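Local coordinates for protein putative aspartate aminotransferase (Thermus thermophilus, PDB 1IUG) that probably catalyses pyridoxal 5'-phosphate-dependent transamination of aspartate or related amino acids, as a class-V aminotransferase, at residues Leu171-Gly182 with Gly194-Ala202; Leu256-Leu264 with Leu323-Arg331. All blocks are in the same frame, centred on the assembly; numbering follows the deposited sequence.

Interaction 1: residues Leu171-Gly182 with Gly194-Ala202; sequences LEAMGVDAAASG and GFVALSPRA
D177 O takes two donors from S199: the backbone N at 2.9 Å and the side-chain OG, also 2.9 Å, which lies in the carbonyl plane on a lone pair. OG sits between its own backbone N and carbonyl carbon (chi1 68°) and also accepts a bond from A202 N at 3.3 Å, capping helix 200-204. Putting an alanine at S199 removes OG, which would probably leave D177 O gripped by S199 N alone and A202 N without its capping acceptor. The carboxylate of D177 meets R201, OD1 to NH1 2.8 Å, in a salt bridge; OD2 is taken by V156 N and NH1 also by G154 O. L171 CD2 packs on A197 CB at 3.9 Å, while the carboxylate of E172, held by E50 N and T49 OG1, lies against P200. Strands 178-182 and 193-198, neighbours in the seven-stranded mixed sheet with 52-57 beyond 193-198, pair as an antiparallel hairpin: A179 and A197 exchange backbone bonds, as do S181 and F195. A178 and A180 meet helix 60-71, whereas A179, S181 and A197 face F47. D177 O and both S199 donors thus extend the pairing one step past A178 and L198, and the salt bridge ties in the helix.

Interaction 2: residues Leu256-Leu264 with Leu323-Arg331; sequences LKAWQNALL and LSLMGAYDR
One side of residues 256-264 of helix 250-270 lies along the irregular 323-331 chain, with CA atoms 6.5 Å apart at Q260 and L325 and 7.3 Å apart at L256 and R331. Q260 reaches into the turn with its chain extended beyond CG (chi2 175°). Its NE2 donates to Y329 O at 2.9 Å, nearly in its own amide plane but from well above the plane of the acceptor carbonyl, and adds a weak bond to D330 O. L325 packs toward the helix: its CD1 meets L264 CG at 3.9 Å and also touches Q260 CB, while L264 CD1 reaches L323 CB. A334 and V337 of helix 331-348 cover L325 as well.

In K257 a bend at chi2 (-60°) brings CE among the carbonyl oxygens of L325, M326 and G327, 3.2 Å from L325 O. Its ammonium reaches the loop through water: one molecule bound by NZ donates to Y329 O. A separate water joins N261 OD1 to L325 N, and N261 ND2 is held by V284 O. At the outer end the guanidinium of R331 lies flat over the six-membered ring of W259, planes 15° apart and centres 4.0 Å apart, a cation-pi stack with NH1 over the indole face. D330 OD2 caps the following helix at E333 N. R322, predicted to bind substrate, lies just before this segment. The loop that follows strand 320-323 is thus held to the helix through its carbonyls, and the ammonium of K257 probably tempers their partial negative charge, mainly through its waters.

From the N terminus, interaction 1 comes first: it closes the short loop between strands 178-182 and 193-198, which includes K185, the lysine carrying pyridoxal phosphate, and joins two neighbouring strands of the seven-stranded sheet. The chain then runs on through helices 215-222 and 233-246 into helix 250-270. Interaction 2 opens there and closes a longer loop through helix 295-303 and strands 274-275, 285-288, 307-311 and 320-323 of the mixed five-stranded sheet, tying helix 250-270 to the connection that leads from that sheet into helix 331-348. The two loops follow in series, neither enclosing nor crossing the other. The centres of interactions 1 and 2 lie about 26 Å apart, on opposite sides of the chain's centre.

Interaction 1: residues Leu171-Gly182 with Gly194-Ala202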
ATOM      1  N   LEU A 171     -10.966 -21.463   5.192  1.00 31.01           N
ATOM      2  CA  LEU A 171     -10.056 -21.859   4.129  1.00 30.14           C
ATOM      3  C   LEU A 171     -10.171 -23.356   3.849  1.00 30.39           C
ATOM      4  O   LEU A 171     -11.055 -23.776   3.098  1.00 28.69           O
ATOM      5  CB  LEU A 171      -8.619 -21.466   4.460  1.00 30.43           C
ATOM      6  CG  LEU A 171      -8.030 -20.391   3.542  1.00 31.17           C
ATOM      7  CD1 LEU A 171      -8.925 -19.168   3.538  1.00 31.90           C
ATOM      8  CD2 LEU A 171      -6.637 -20.021   4.007  1.00 29.25           C
ATOM      9  N   GLU A 172      -9.317 -24.159   4.481  1.00 31.00           N
ATOM     10  CA  GLU A 172      -9.328 -25.604   4.266  1.00 32.26           C
ATOM     11  C   GLU A 172     -10.674 -26.276   4.538  1.00 32.40           C
ATOM     12  O   GLU A 172     -11.044 -27.220   3.842  1.00 32.53           O
ATOM     13  CB  GLU A 172      -8.194 -26.304   5.043  1.00 32.67           C
ATOM     14  CG  GLU A 172      -8.065 -25.957   6.527  1.00 32.34           C
ATOM     15  CD  GLU A 172      -7.087 -24.816   6.805  1.00 30.56           C
ATOM     16  OE1 GLU A 172      -6.351 -24.891   7.809  1.00 29.36           O
ATOM     17  OE2 GLU A 172      -7.056 -23.839   6.035  1.00 31.23           O
ATOM     18  N   ALA A 173     -11.427 -25.760   5.506  1.00 32.22           N
ATOM     19  CA  ALA A 173     -12.733 -26.325   5.835  1.00 31.76           C
ATOM     20  C   ALA A 173     -13.731 -26.162   4.686  1.00 32.22           C
ATOM     21  O   ALA A 173     -14.706 -26.901   4.603  1.00 33.39           O
ATOM     22  CB  ALA A 173     -13.278 -25.700   7.103  1.00 33.29           C
ATOM     23  N   MET A 174     -13.495 -25.184   3.814  1.00 31.45           N
ATOM     24  CA  MET A 174     -14.368 -24.958   2.662  1.00 31.44           C
ATOM     25  C   MET A 174     -13.710 -25.443   1.370  1.00 30.53           C
ATOM     26  O   MET A 174     -14.240 -25.233   0.280  1.00 30.86           O
ATOM     27  CB  MET A 174     -14.739 -23.474   2.525  1.00 33.48           C
ATOM     28  CG  MET A 174     -15.570 -22.914   3.673  1.00 33.63           C
ATOM     29  SD  MET A 174     -16.487 -21.399   3.238  1.00 38.02           S
ATOM     30  CE  MET A 174     -15.278 -20.490   2.360  1.00 37.18           C
ATOM     31  N   GLY A 175     -12.558 -26.097   1.503  1.00 29.89           N
ATOM     32  CA  GLY A 175     -11.841 -26.597   0.340  1.00 29.33           C
ATOM     33  C   GLY A 175     -10.998 -25.536  -0.354  1.00 28.57           C
ATOM     34  O   GLY A 175     -10.454 -25.771  -1.432  1.00 27.66           O
ATOM     35  N   VAL A 176     -10.894 -24.363   0.262  1.00 27.32           N
ATOM     36  CA  VAL A 176     -10.116 -23.266  -0.306  1.00 28.10           C
ATOM     37  C   VAL A 176      -8.678 -23.297   0.204  1.00 27.35           C
ATOM     38  O   VAL A 176      -8.439 -23.394   1.406  1.00 28.26           O
ATOM     39  CB  VAL A 176     -10.772 -21.903   0.015  1.00 27.47           C
ATOM     40  CG1 VAL A 176      -9.954 -20.764  -0.569  1.00 27.51           C
ATOM     41  CG2 VAL A 176     -12.197 -21.873  -0.543  1.00 25.90           C
ATOM     42  N   ASP A 177      -7.723 -23.229  -0.717  1.00 25.64           N
ATOM     43  CA  ASP A 177      -6.310 -23.264  -0.351  1.00 26.10           C
ATOM     44  C   ASP A 177      -5.724 -21.902  -0.007  1.00 25.09           C
ATOM     45  O   ASP A 177      -4.863 -21.793   0.864  1.00 24.35           O
ATOM     46  CB  ASP A 177      -5.495 -23.923  -1.464  1.00 27.54           C
ATOM     47  CG  ASP A 177      -5.962 -25.332  -1.758  1.00 27.50           C
ATOM     48  OD1 ASP A 177      -5.766 -26.202  -0.890  1.00 27.80           O
ATOM     49  OD2 ASP A 177      -6.546 -25.563  -2.839  1.00 28.03           O
ATOM     50  N   ALA A 178      -6.203 -20.862  -0.680  1.00 25.40           N
ATOM     51  CA  ALA A 178      -5.709 -19.511  -0.437  1.00 26.31           C
ATOM     52  C   ALA A 178      -6.801 -18.484  -0.686  1.00 25.20           C
ATOM     53  O   ALA A 178      -7.692 -18.692  -1.512  1.00 26.32           O
ATOM     54  CB  ALA A 178      -4.493 -19.222  -1.317  1.00 24.20           C
ATOM     55  N   ALA A 179      -6.715 -17.365   0.021  1.00 24.37           N
ATOM     56  CA  ALA A 179      -7.708 -16.314  -0.115  1.00 24.23           C
ATOM     57  C   ALA A 179      -7.094 -14.927   0.040  1.00 24.30           C
ATOM     58  O   ALA A 179      -6.039 -14.764   0.652  1.00 24.92           O
ATOM     59  CB  ALA A 179      -8.820 -16.515   0.909  1.00 21.79           C
ATOM     60  N   ALA A 180      -7.760 -13.935  -0.538  1.00 22.66           N
ATOM     61  CA  ALA A 180      -7.307 -12.555  -0.454  1.00 23.44           C
ATOM     62  C   ALA A 180      -8.454 -11.676   0.037  1.00 22.85           C
ATOM     63  O   ALA A 180      -9.622 -11.934  -0.253  1.00 23.07           O
ATOM     64  CB  ALA A 180      -6.817 -12.069  -1.815  1.00 22.26           C
ATOM     65  N   SER A 181      -8.106 -10.668   0.825  1.00 22.45           N
ATOM     66  CA  SER A 181      -9.075  -9.725   1.347  1.00 22.24           C
ATOM     67  C   SER A 181      -8.384  -8.379   1.517  1.00 21.34           C
ATOM     68  O   SER A 181      -7.182  -8.260   1.275  1.00 23.01           O
ATOM     69  CB  SER A 181      -9.644 -10.205   2.681  1.00 23.04           C
ATOM     70  OG  SER A 181     -10.733  -9.384   3.073  1.00 24.27           O
ATOM     71  N   GLY A 182      -9.155  -7.371   1.914  1.00 22.43           N
ATOM     72  CA  GLY A 182      -8.618  -6.036   2.109  1.00 21.17           C
ATOM     73  C   GLY A 182      -9.143  -5.411   3.387  1.00 22.32           C
ATOM     74  O   GLY A 182      -9.987  -5.989   4.074  1.00 22.21           O
ATOM     75  N   GLY A 194      -3.877  -5.179   2.386  1.00 22.56           N
ATOM     76  CA  GLY A 194      -4.395  -6.324   1.659  1.00 21.40           C
ATOM     77  C   GLY A 194      -3.910  -7.542   2.427  1.00 22.21           C
ATOM     78  O   GLY A 194      -2.846  -7.489   3.055  1.00 24.07           O
ATOM     79  N   PHE A 195      -4.690  -8.618   2.434  1.00 20.83           N
ATOM     80  CA  PHE A 195      -4.290  -9.824   3.156  1.00 21.25           C
ATOM     81  C   PHE A 195      -4.316 -11.077   2.284  1.00 21.15           C
ATOM     82  O   PHE A 195      -5.234 -11.285   1.491  1.00 21.27           O
ATOM     83  CB  PHE A 195      -5.191 -10.055   4.375  1.00 21.15           C
ATOM     84  CG  PHE A 195      -5.447  -8.822   5.182  1.00 23.49           C
ATOM     85  CD1 PHE A 195      -6.639  -8.120   5.035  1.00 23.82           C
ATOM     86  CD2 PHE A 195      -4.487  -8.341   6.066  1.00 24.56           C
ATOM     87  CE1 PHE A 195      -6.869  -6.957   5.753  1.00 25.17           C
ATOM     88  CE2 PHE A 195      -4.711  -7.176   6.791  1.00 24.35           C
ATOM     89  CZ  PHE A 195      -5.901  -6.482   6.633  1.00 25.60           C
ATOM     90  N   VAL A 196      -3.284 -11.896   2.431  1.00 21.08           N
ATOM     91  CA  VAL A 196      -3.188 -13.153   1.707  1.00 22.69           C
ATOM     92  C   VAL A 196      -3.145 -14.252   2.761  1.00 22.78           C
ATOM     93  O   VAL A 196      -2.210 -14.324   3.570  1.00 20.32           O
ATOM     94  CB  VAL A 196      -1.915 -13.251   0.833  1.00 23.54           C
ATOM     95  CG1 VAL A 196      -1.884 -14.601   0.121  1.00 24.15           C
ATOM     96  CG2 VAL A 196      -1.883 -12.131  -0.190  1.00 23.30           C
ATOM     97  N   ALA A 197      -4.214 -15.040   2.804  1.00 23.44           N
ATOM     98  CA  ALA A 197      -4.317 -16.147   3.742  1.00 24.82           C
ATOM     99  C   ALA A 197      -3.941 -17.419   2.993  1.00 24.35           C
ATOM    100  O   ALA A 197      -4.480 -17.696   1.924  1.00 24.07           O
ATOM    101  CB  ALA A 197      -5.733 -16.247   4.299  1.00 21.99           C
ATOM    102  N   LEU A 198      -3.003 -18.171   3.561  1.00 24.95           N
ATOM    103  CA  LEU A 198      -2.524 -19.411   2.965  1.00 25.93           C
ATOM    104  C   LEU A 198      -2.719 -20.595   3.908  1.00 26.40           C
ATOM    105  O   LEU A 198      -2.245 -20.581   5.046  1.00 26.46           O
ATOM    106  CB  LEU A 198      -1.033 -19.285   2.626  1.00 27.13           C
ATOM    107  CG  LEU A 198      -0.616 -18.159   1.674  1.00 28.14           C
ATOM    108  CD1 LEU A 198       0.864 -17.883   1.809  1.00 29.94           C
ATOM    109  CD2 LEU A 198      -0.983 -18.516   0.241  1.00 28.25           C
ATOM    110  N   SER A 199      -3.413 -21.619   3.423  1.00 27.30           N
ATOM    111  CA  SER A 199      -3.653 -22.832   4.200  1.00 28.60           C
ATOM    112  C   SER A 199      -2.344 -23.630   4.260  1.00 29.24           C
ATOM    113  O   SER A 199      -1.399 -23.345   3.510  1.00 26.96           O
ATOM    114  CB  SER A 199      -4.737 -23.682   3.524  1.00 28.99           C
ATOM    115  OG  SER A 199      -4.271 -24.213   2.294  1.00 28.16           O
ATOM    116  N   PRO A 200      -2.262 -24.624   5.167  1.00 30.17           N
ATOM    117  CA  PRO A 200      -1.043 -25.439   5.281  1.00 32.12           C
ATOM    118  C   PRO A 200      -0.692 -26.074   3.936  1.00 32.28           C
ATOM    119  O   PRO A 200       0.470 -26.123   3.539  1.00 33.42           O
ATOM    120  CB  PRO A 200      -1.442 -26.492   6.317  1.00 32.20           C
ATOM    121  CG  PRO A 200      -2.375 -25.724   7.215  1.00 29.98           C
ATOM    122  CD  PRO A 200      -3.234 -24.984   6.217  1.00 28.86           C
ATOM    123  N   ARG A 201      -1.732 -26.495   3.224  1.00 34.01           N
ATOM    124  CA  ARG A 201      -1.634 -27.113   1.904  1.00 34.41           C
ATOM    125  C   ARG A 201      -0.900 -26.148   0.959  1.00 34.56           C
ATOM    126  O   ARG A 201       0.091 -26.514   0.320  1.00 31.73           O
ATOM    127  CB  ARG A 201      -3.065 -27.370   1.409  1.00 37.98           C
ATOM    128  CG  ARG A 201      -3.347 -28.634   0.594  1.00 40.74           C
ATOM    129  CD  ARG A 201      -2.577 -28.719  -0.699  1.00 44.76           C
ATOM    130  NE  ARG A 201      -3.201 -29.665  -1.629  1.00 46.46           N
ATOM    131  CZ  ARG A 201      -4.146 -29.346  -2.512  1.00 46.02           C
ATOM    132  NH1 ARG A 201      -4.596 -28.103  -2.598  1.00 46.56           N
ATOM    133  NH2 ARG A 201      -4.617 -30.264  -3.341  1.00 46.31           N
ATOM    134  N   ALA A 202      -1.365 -24.900   0.920  1.00 34.64           N
ATOM    135  CA  ALA A 202      -0.788 -23.867   0.062  1.00 34.44           C
ATOM    136  C   ALA A 202       0.644 -23.477   0.437  1.00 34.49           C
ATOM    137  O   ALA A 202       1.452 -23.157  -0.434  1.00 33.05           O
ATOM    138  CB  ALA A 202      -1.685 -22.632   0.052  1.00 33.98           C
TER
HETATM  139  O   HOH W   1      -6.688 -26.506   1.703  1.00 38.06           O

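Interaction 2: residues Leu256-Leu264 with Leu323-Arg331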
ATOM      1  N   LEU A 256     -26.213  -9.618  12.254  1.00 25.21           N
ATOM      2  CA  LEU A 256     -26.606  -8.220  12.102  1.00 26.37           C
ATOM      3  C   LEU A 256     -26.416  -7.778  10.652  1.00 25.64           C
ATOM      4  O   LEU A 256     -27.315  -7.193  10.052  1.00 24.45           O
ATOM      5  CB  LEU A 256     -25.780  -7.316  13.019  1.00 27.38           C
ATOM      6  CG  LEU A 256     -26.053  -5.813  12.864  1.00 29.31           C
ATOM      7  CD1 LEU A 256     -27.470  -5.496  13.334  1.00 28.41           C
ATOM      8  CD2 LEU A 256     -25.033  -5.005  13.657  1.00 29.16           C
ATOM      9  N   LYS A 257     -25.249  -8.076  10.087  1.00 25.59           N
ATOM     10  CA  LYS A 257     -24.968  -7.691   8.714  1.00 26.59           C
ATOM     11  C   LYS A 257     -25.936  -8.334   7.713  1.00 26.33           C
ATOM     12  O   LYS A 257     -26.379  -7.678   6.763  1.00 23.00           O
ATOM     13  CB  LYS A 257     -23.491  -7.936   8.380  1.00 28.68           C
ATOM     14  CG  LYS A 257     -22.582  -6.880   9.041  1.00 33.90           C
ATOM     15  CD  LYS A 257     -22.992  -5.491   8.523  1.00 39.37           C
ATOM     16  CE  LYS A 257     -22.210  -4.325   9.090  1.00 38.33           C
ATOM     17  NZ  LYS A 257     -21.164  -4.711  10.068  1.00 50.28           N
ATOM     18  N   ALA A 258     -26.331  -9.577   7.983  1.00 25.29           N
ATOM     19  CA  ALA A 258     -27.277 -10.288   7.124  1.00 27.16           C
ATOM     20  C   ALA A 258     -28.660  -9.651   7.237  1.00 27.22           C
ATOM     21  O   ALA A 258     -29.372  -9.499   6.239  1.00 27.71           O
ATOM     22  CB  ALA A 258     -27.346 -11.763   7.506  1.00 26.27           C
ATOM     23  N   TRP A 259     -29.030  -9.271   8.458  1.00 27.06           N
ATOM     24  CA  TRP A 259     -30.320  -8.637   8.710  1.00 27.68           C
ATOM     25  C   TRP A 259     -30.393  -7.248   8.069  1.00 26.24           C
ATOM     26  O   TRP A 259     -31.405  -6.886   7.471  1.00 26.14           O
ATOM     27  CB  TRP A 259     -30.579  -8.549  10.219  1.00 30.00           C
ATOM     28  CG  TRP A 259     -31.841  -7.820  10.563  1.00 33.86           C
ATOM     29  CD1 TRP A 259     -33.095  -8.349  10.645  1.00 34.35           C
ATOM     30  CD2 TRP A 259     -31.979  -6.416  10.833  1.00 36.09           C
ATOM     31  NE1 TRP A 259     -34.007  -7.363  10.942  1.00 37.76           N
ATOM     32  CE2 TRP A 259     -33.349  -6.167  11.061  1.00 36.48           C
ATOM     33  CE3 TRP A 259     -31.075  -5.345  10.897  1.00 35.56           C
ATOM     34  CZ2 TRP A 259     -33.843  -4.889  11.349  1.00 37.12           C
ATOM     35  CZ3 TRP A 259     -31.565  -4.075  11.181  1.00 37.51           C
ATOM     36  CH2 TRP A 259     -32.937  -3.858  11.403  1.00 37.03           C
ATOM     37  N   GLN A 260     -29.307  -6.484   8.185  1.00 26.05           N
ATOM     38  CA  GLN A 260     -29.228  -5.135   7.622  1.00 27.25           C
ATOM     39  C   GLN A 260     -29.357  -5.110   6.101  1.00 27.14           C
ATOM     40  O   GLN A 260     -30.012  -4.229   5.546  1.00 26.17           O
ATOM     41  CB  GLN A 260     -27.913  -4.454   8.032  1.00 27.14           C
ATOM     42  CG  GLN A 260     -27.860  -4.020   9.494  1.00 27.27           C
ATOM     43  CD  GLN A 260     -26.503  -3.458   9.899  1.00 28.32           C
ATOM     44  OE1 GLN A 260     -25.464  -3.961   9.480  1.00 27.09           O
ATOM     45  NE2 GLN A 260     -26.512  -2.422  10.734  1.00 26.84           N
ATOM     46  N   ASN A 261     -28.724  -6.072   5.433  1.00 27.19           N
ATOM     47  CA  ASN A 261     -28.769  -6.146   3.981  1.00 27.70           C
ATOM     48  C   ASN A 261     -30.144  -6.602   3.505  1.00 29.00           C
ATOM     49  O   ASN A 261     -30.662  -6.093   2.507  1.00 28.82           O
ATOM     50  CB  ASN A 261     -27.689  -7.092   3.455  1.00 27.53           C
ATOM     51  CG  ASN A 261     -27.347  -6.826   2.005  1.00 27.31           C
ATOM     52  OD1 ASN A 261     -26.978  -5.709   1.642  1.00 28.22           O
ATOM     53  ND2 ASN A 261     -27.467  -7.849   1.167  1.00 27.01           N
ATOM     54  N   ALA A 262     -30.731  -7.556   4.231  1.00 29.61           N
ATOM     55  CA  ALA A 262     -32.055  -8.077   3.903  1.00 31.15           C
ATOM     56  C   ALA A 262     -33.082  -6.958   4.075  1.00 32.31           C
ATOM     57  O   ALA A 262     -34.108  -6.928   3.393  1.00 33.22           O
ATOM     58  CB  ALA A 262     -32.395  -9.250   4.805  1.00 29.95           C
ATOM     59  N   LEU A 263     -32.784  -6.041   4.991  1.00 33.62           N
ATOM     60  CA  LEU A 263     -33.645  -4.895   5.261  1.00 33.37           C
ATOM     61  C   LEU A 263     -33.705  -4.005   4.017  1.00 32.73           C
ATOM     62  O   LEU A 263     -34.770  -3.499   3.661  1.00 33.12           O
ATOM     63  CB  LEU A 263     -33.101  -4.101   6.453  1.00 33.80           C
ATOM     64  CG  LEU A 263     -33.893  -2.876   6.911  1.00 35.08           C
ATOM     65  CD1 LEU A 263     -35.250  -3.307   7.460  1.00 36.06           C
ATOM     66  CD2 LEU A 263     -33.104  -2.123   7.968  1.00 35.18           C
ATOM     67  N   LEU A 264     -32.561  -3.836   3.352  1.00 31.45           N
ATOM     68  CA  LEU A 264     -32.477  -3.017   2.143  1.00 31.09           C
ATOM     69  C   LEU A 264     -33.222  -3.654   0.972  1.00 30.98           C
ATOM     70  O   LEU A 264     -33.909  -2.962   0.219  1.00 31.91           O
ATOM     71  CB  LEU A 264     -31.019  -2.765   1.761  1.00 30.48           C
ATOM     72  CG  LEU A 264     -30.174  -1.980   2.767  1.00 30.85           C
ATOM     73  CD1 LEU A 264     -28.747  -1.865   2.255  1.00 29.10           C
ATOM     74  CD2 LEU A 264     -30.778  -0.609   3.005  1.00 29.14           C
ATOM     75  N   LEU A 323     -26.506  -0.313  -2.820  1.00 32.14           N
ATOM     76  CA  LEU A 323     -26.604   0.122  -1.463  1.00 32.48           C
ATOM     77  C   LEU A 323     -25.905  -0.836  -0.546  1.00 32.64           C
ATOM     78  O   LEU A 323     -25.968  -2.049  -0.725  1.00 34.10           O
ATOM     79  CB  LEU A 323     -28.069   0.267  -1.052  1.00 35.09           C
ATOM     80  CG  LEU A 323     -28.894   1.347  -1.764  1.00 37.61           C
ATOM     81  CD1 LEU A 323     -30.345   1.294  -1.305  1.00 39.10           C
ATOM     82  CD2 LEU A 323     -28.309   2.731  -1.529  1.00 39.00           C
ATOM     83  N   SER A 324     -25.206  -0.308   0.457  1.00 30.45           N
ATOM     84  CA  SER A 324     -24.510  -1.167   1.412  1.00 27.98           C
ATOM     85  C   SER A 324     -24.383  -0.624   2.834  1.00 27.63           C
ATOM     86  O   SER A 324     -23.937   0.507   3.054  1.00 25.67           O
ATOM     87  CB  SER A 324     -23.119  -1.515   0.882  1.00 25.68           C
ATOM     88  OG  SER A 324     -22.445  -2.398   1.762  1.00 26.03           O
ATOM     89  N   LEU A 325     -24.754  -1.465   3.796  1.00 25.87           N
ATOM     90  CA  LEU A 325     -24.671  -1.132   5.213  1.00 26.07           C
ATOM     91  C   LEU A 325     -23.524  -1.920   5.837  1.00 26.69           C
ATOM     92  O   LEU A 325     -23.515  -2.179   7.041  1.00 27.61           O
ATOM     93  CB  LEU A 325     -25.987  -1.468   5.917  1.00 24.83           C
ATOM     94  CG  LEU A 325     -27.116  -0.461   5.700  1.00 27.16           C
ATOM     95  CD1 LEU A 325     -28.452  -1.023   6.160  1.00 26.10           C
ATOM     96  CD2 LEU A 325     -26.774   0.818   6.444  1.00 26.29           C
ATOM     97  N   MET A 326     -22.554  -2.285   5.002  1.00 26.39           N
ATOM     98  CA  MET A 326     -21.386  -3.055   5.424  1.00 26.41           C
ATOM     99  C   MET A 326     -20.520  -2.293   6.432  1.00 26.56           C
ATOM    100  O   MET A 326     -19.765  -2.904   7.193  1.00 27.99           O
ATOM    101  CB  MET A 326     -20.577  -3.466   4.178  1.00 27.39           C
ATOM    102  CG  MET A 326     -19.296  -4.248   4.436  1.00 28.52           C
ATOM    103  SD  MET A 326     -18.715  -5.130   2.957  1.00 30.05           S
ATOM    104  CE  MET A 326     -18.644  -3.805   1.762  1.00 26.70           C
ATOM    105  N   GLY A 327     -20.670  -0.970   6.463  1.00 26.03           N
ATOM    106  CA  GLY A 327     -19.916  -0.138   7.385  1.00 24.19           C
ATOM    107  C   GLY A 327     -20.348  -0.260   8.838  1.00 24.42           C
ATOM    108  O   GLY A 327     -21.241  -1.037   9.160  1.00 22.60           O
ATOM    109  N   ALA A 328     -19.730   0.527   9.716  1.00 25.35           N
ATOM    110  CA  ALA A 328     -20.046   0.484  11.141  1.00 27.55           C
ATOM    111  C   ALA A 328     -21.377   1.154  11.487  1.00 28.67           C
ATOM    112  O   ALA A 328     -21.414   2.294  11.953  1.00 28.85           O
ATOM    113  CB  ALA A 328     -18.904   1.094  11.951  1.00 25.22           C
ATOM    114  N   TYR A 329     -22.465   0.429  11.240  1.00 28.35           N
ATOM    115  CA  TYR A 329     -23.820   0.903  11.510  1.00 27.56           C
ATOM    116  C   TYR A 329     -24.505  -0.089  12.420  1.00 27.44           C
ATOM    117  O   TYR A 329     -24.298  -1.300  12.291  1.00 26.63           O
ATOM    118  CB  TYR A 329     -24.642   0.979  10.222  1.00 26.82           C
ATOM    119  CG  TYR A 329     -24.197   2.034   9.249  1.00 27.34           C
ATOM    120  CD1 TYR A 329     -23.570   1.688   8.050  1.00 26.45           C
ATOM    121  CD2 TYR A 329     -24.425   3.382   9.513  1.00 26.61           C
ATOM    122  CE1 TYR A 329     -23.185   2.663   7.133  1.00 27.78           C
ATOM    123  CE2 TYR A 329     -24.043   4.362   8.609  1.00 29.19           C
ATOM    124  CZ  TYR A 329     -23.427   3.999   7.422  1.00 29.23           C
ATOM    125  OH  TYR A 329     -23.062   4.983   6.538  1.00 30.66           O
ATOM    126  N   ASP A 330     -25.334   0.412  13.331  1.00 27.44           N
ATOM    127  CA  ASP A 330     -26.053  -0.486  14.219  1.00 29.06           C
ATOM    128  C   ASP A 330     -27.463  -0.751  13.702  1.00 28.43           C
ATOM    129  O   ASP A 330     -27.823  -0.334  12.600  1.00 28.13           O
ATOM    130  CB  ASP A 330     -26.048   0.018  15.678  1.00 29.31           C
ATOM    131  CG  ASP A 330     -26.936   1.245  15.914  1.00 31.10           C
ATOM    132  OD1 ASP A 330     -27.016   1.668  17.084  1.00 30.52           O
ATOM    133  OD2 ASP A 330     -27.555   1.784  14.971  1.00 31.35           O
ATOM    134  N   ARG A 331     -28.227  -1.478  14.506  1.00 29.62           N
ATOM    135  CA  ARG A 331     -29.610  -1.862  14.236  1.00 29.87           C
ATOM    136  C   ARG A 331     -30.478  -0.648  13.843  1.00 29.71           C
ATOM    137  O   ARG A 331     -31.156  -0.655  12.815  1.00 28.12           O
ATOM    138  CB  ARG A 331     -30.150  -2.503  15.528  1.00 32.90           C
ATOM    139  CG  ARG A 331     -31.212  -3.592  15.431  1.00 37.20           C
ATOM    140  CD  ARG A 331     -32.491  -3.135  14.774  1.00 42.42           C
ATOM    141  NE  ARG A 331     -33.645  -3.955  15.155  1.00 46.38           N
ATOM    142  CZ  ARG A 331     -33.759  -5.266  14.948  1.00 48.91           C
ATOM    143  NH1 ARG A 331     -32.782  -5.956  14.365  1.00 49.64           N
ATOM    144  NH2 ARG A 331     -34.887  -5.883  15.277  1.00 50.17           N
TER
HETATM  145  O   HOH W   2     -18.649  -5.673   8.714  1.00 29.37           O
HETATM  146  O   HOH W   3     -21.449  -2.901  12.466  1.00 51.54           O
HETATM  147  O   HOH W   4     -25.584  -4.154   3.441  1.00 26.54           O